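PDB 4OPW: uncharacterized protein from Parabacteroides merdae ATCC 43184, which is of unknown function but is probably a cell-surface adhesin, with a head domain of the putative auto-transporter adhesin type. Local coordinates for residues A[217-222]-A[235-240]. Residues are numbered along the deposited sequence; the frame is centred on the assembly and turned at random.
Sequences GNIRYK and GTVEEV
With CG beside the backbone N (chi1 -66°) and a bend at chi2 (-64°), the chain of Arg-220 folds back along its own strand and lays its guanidinium beside Thr-236 and over Glu-238. NH1 donates to Thr-236 O (3.0 Å), which lies at the guanidinium edge, and to Ile-219 O. Both carbonyls are met from well above their planes, consistent with each accepting a backbone N-H: Thr-236 O from Ile-219 N (2.9 Å), Ile-219 O from Glu-238 N (3.0 Å). The carboxylate of Glu-238 stacks on one guanidinium face, the planes 16° apart; OE2 sits 3.5 Å from Arg-220 NH2, a salt bridge of charge alone, and is hydrogen-bonded by Thr-236 OG1. The parallel ladder pairing Ile-219, Arg-220 and Tyr-221 with Val-237, Glu-238 and Glu-239 joins successive coils of a right-handed beta-helix, consistent with the pectate-lyase-like clan. Ile-219 and Val-237 face inward, onto Ala-211 and Ile-213 of strand 208-214. On that same side, the Tyr-221 ring spreads over the next strand, with Glu-239 CB 4.0 Å from its centroid in a CH-pi contact. Asn-218 OD1 accepts a hydrogen bond from Thr-236 N (2.9 Å), apparently replacing Gly-217 O, 3.6 Å from that N and not hydrogen-bonded.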
ATOM      1  N   GLY A 217      -6.325 -11.605 -19.525  1.00 24.07           N
ATOM      2  CA  GLY A 217      -6.515 -11.632 -18.077  1.00 23.47           C
ATOM      3  C   GLY A 217      -7.632 -12.548 -17.621  1.00 25.50           C
ATOM      4  O   GLY A 217      -8.626 -12.728 -18.335  1.00 25.92           O
ATOM      5  N   ASN A 218      -7.469 -13.151 -16.439  1.00 20.29           N
ATOM      6  CA  ASN A 218      -8.457 -14.091 -15.912  1.00 21.60           C
ATOM      7  C   ASN A 218      -9.027 -13.650 -14.581  1.00 25.16           C
ATOM      8  O   ASN A 218      -8.292 -13.160 -13.717  1.00 24.60           O
ATOM      9  CB  ASN A 218      -7.850 -15.480 -15.747  1.00 23.28           C
ATOM     10  CG  ASN A 218      -7.500 -16.111 -17.059  1.00 34.36           C
ATOM     11  OD1 ASN A 218      -8.373 -16.377 -17.885  1.00 27.45           O
ATOM     12  ND2 ASN A 218      -6.212 -16.271 -17.310  1.00 30.41           N
ATOM     13  N   ILE A 219     -10.334 -13.860 -14.422  1.00 21.39           N
ATOM     14  CA  ILE A 219     -11.042 -13.592 -13.184  1.00 21.37           C
ATOM     15  C   ILE A 219     -11.472 -14.945 -12.614  1.00 25.86           C
ATOM     16  O   ILE A 219     -12.133 -15.728 -13.304  1.00 24.65           O
ATOM     17  CB  ILE A 219     -12.237 -12.634 -13.374  1.00 24.03           C
ATOM     18  CG1 ILE A 219     -11.760 -11.239 -13.837  1.00 24.03           C
ATOM     19  CG2 ILE A 219     -13.098 -12.568 -12.079  1.00 24.27           C
ATOM     20  CD1 ILE A 219     -12.906 -10.291 -14.292  1.00 27.14           C
ATOM     21  N   ARG A 220     -11.060 -15.232 -11.377  1.00 24.33           N
ATOM     22  CA  ARG A 220     -11.457 -16.478 -10.716  1.00 24.66           C
ATOM     23  C   ARG A 220     -12.205 -16.090  -9.458  1.00 27.35           C
ATOM     24  O   ARG A 220     -11.719 -15.256  -8.700  1.00 25.55           O
ATOM     25  CB  ARG A 220     -10.239 -17.393 -10.448  1.00 26.67           C
ATOM     26  CG  ARG A 220      -9.570 -17.943 -11.721  1.00 30.73           C
ATOM     27  CD  ARG A 220     -10.482 -18.856 -12.531  1.00 31.05           C
ATOM     28  NE  ARG A 220      -9.851 -19.312 -13.772  1.00 33.92           N
ATOM     29  CZ  ARG A 220      -9.981 -18.723 -14.959  1.00 43.72           C
ATOM     30  NH1 ARG A 220     -10.697 -17.616 -15.084  1.00 26.28           N
ATOM     31  NH2 ARG A 220      -9.386 -19.233 -16.029  1.00 36.30           N
ATOM     32  N   TYR A 221     -13.423 -16.608  -9.273  1.00 24.00           N
ATOM     33  CA  TYR A 221     -14.204 -16.199  -8.120  1.00 23.64           C
ATOM     34  C   TYR A 221     -14.719 -17.365  -7.298  1.00 26.84           C
ATOM     35  O   TYR A 221     -14.938 -18.465  -7.812  1.00 26.13           O
ATOM     36  CB  TYR A 221     -15.399 -15.317  -8.570  1.00 24.47           C
ATOM     37  CG  TYR A 221     -16.452 -16.048  -9.379  1.00 23.77           C
ATOM     38  CD1 TYR A 221     -16.375 -16.108 -10.770  1.00 24.58           C
ATOM     39  CD2 TYR A 221     -17.531 -16.667  -8.758  1.00 24.15           C
ATOM     40  CE1 TYR A 221     -17.346 -16.767 -11.520  1.00 25.41           C
ATOM     41  CE2 TYR A 221     -18.500 -17.337  -9.496  1.00 25.70           C
ATOM     42  CZ  TYR A 221     -18.407 -17.376 -10.878  1.00 31.66           C
ATOM     43  OH  TYR A 221     -19.369 -18.039 -11.600  1.00 33.28           O
ATOM     44  N   LYS A 222     -14.948 -17.104  -6.010  1.00 26.33           N
ATOM     45  CA  LYS A 222     -15.599 -18.064  -5.113  1.00 28.08           C
ATOM     46  C   LYS A 222     -16.948 -17.494  -4.799  1.00 33.04           C
ATOM     47  O   LYS A 222     -17.053 -16.301  -4.481  1.00 31.35           O
ATOM     48  CB  LYS A 222     -14.765 -18.335  -3.852  1.00 30.92           C
ATOM     49  CG  LYS A 222     -13.635 -19.312  -4.149  1.00 41.85           C
ATOM     50  CD  LYS A 222     -12.688 -19.539  -2.988  1.00 44.84           C
ATOM     51  CE  LYS A 222     -11.489 -20.334  -3.465  1.00 43.19           C
ATOM     52  NZ  LYS A 222     -10.536 -20.634  -2.372  1.00 45.65           N
ATOM     53  N   GLY A 235      -8.989 -14.397 -22.281  1.00 24.78           N
ATOM     54  CA  GLY A 235      -9.211 -14.470 -20.843  1.00 23.17           C
ATOM     55  C   GLY A 235     -10.606 -14.966 -20.493  1.00 26.88           C
ATOM     56  O   GLY A 235     -11.489 -14.938 -21.343  1.00 27.59           O
ATOM     57  N   THR A 236     -10.816 -15.491 -19.278  1.00 22.09           N
ATOM     58  CA  THR A 236     -12.137 -16.005 -18.890  1.00 22.42           C
ATOM     59  C   THR A 236     -12.490 -15.619 -17.467  1.00 26.37           C
ATOM     60  O   THR A 236     -11.621 -15.260 -16.660  1.00 23.44           O
ATOM     61  CB  THR A 236     -12.204 -17.558 -19.007  1.00 31.43           C
ATOM     62  OG1 THR A 236     -11.276 -18.129 -18.087  1.00 30.65           O
ATOM     63  CG2 THR A 236     -11.964 -18.082 -20.425  1.00 31.82           C
ATOM     64  N   VAL A 237     -13.779 -15.755 -17.164  1.00 26.28           N
ATOM     65  CA  VAL A 237     -14.404 -15.555 -15.861  1.00 26.59           C
ATOM     66  C   VAL A 237     -14.896 -16.939 -15.443  1.00 30.50           C
ATOM     67  O   VAL A 237     -15.731 -17.514 -16.146  1.00 30.40           O
ATOM     68  CB  VAL A 237     -15.548 -14.507 -15.915  1.00 31.07           C
ATOM     69  CG1 VAL A 237     -16.146 -14.278 -14.532  1.00 30.78           C
ATOM     70  CG2 VAL A 237     -15.073 -13.188 -16.516  1.00 30.66           C
ATOM     71  N   GLU A 238     -14.346 -17.503 -14.355  1.00 26.48           N
ATOM     72  CA  GLU A 238     -14.714 -18.861 -13.937  1.00 27.43           C
ATOM     73  C   GLU A 238     -14.779 -18.998 -12.431  1.00 29.25           C
ATOM     74  O   GLU A 238     -13.988 -18.382 -11.715  1.00 27.46           O
ATOM     75  CB  GLU A 238     -13.699 -19.899 -14.481  1.00 29.53           C
ATOM     76  CG  GLU A 238     -13.716 -20.105 -15.987  1.00 40.42           C
ATOM     77  CD  GLU A 238     -12.639 -21.024 -16.524  1.00 57.77           C
ATOM     78  OE1 GLU A 238     -12.305 -22.018 -15.839  1.00 58.01           O
ATOM     79  OE2 GLU A 238     -12.139 -20.761 -17.642  1.00 45.75           O
ATOM     80  N   GLU A 239     -15.718 -19.825 -11.952  1.00 27.17           N
ATOM     81  CA  GLU A 239     -15.849 -20.138 -10.537  1.00 27.10           C
ATOM     82  C   GLU A 239     -14.794 -21.170 -10.119  1.00 34.32           C
ATOM     83  O   GLU A 239     -14.523 -22.105 -10.872  1.00 33.18           O
ATOM     84  CB  GLU A 239     -17.263 -20.711 -10.261  1.00 28.88           C
ATOM     85  CG  GLU A 239     -17.563 -20.812  -8.778  1.00 37.76           C
ATOM     86  CD  GLU A 239     -18.915 -21.357  -8.361  1.00 64.38           C
ATOM     87  OE1 GLU A 239     -19.374 -22.360  -8.955  1.00 53.16           O
ATOM     88  OE2 GLU A 239     -19.458 -20.842  -7.360  1.00 63.84           O
ATOM     89  N   VAL A 240     -14.243 -21.046  -8.915  1.00 33.89           N
ATOM     90  CA  VAL A 240     -13.322 -22.054  -8.390  1.00 36.48           C
ATOM     91  C   VAL A 240     -13.984 -22.695  -7.166  1.00 44.31           C
ATOM     92  O   VAL A 240     -14.572 -21.988  -6.348  1.00 43.89           O
ATOM     93  CB  VAL A 240     -11.894 -21.543  -8.094  1.00 40.69           C
ATOM     94  CG1 VAL A 240     -11.119 -21.287  -9.383  1.00 40.94           C
ATOM     95  CG2 VAL A 240     -11.914 -20.301  -7.226  1.00 39.86           C
TER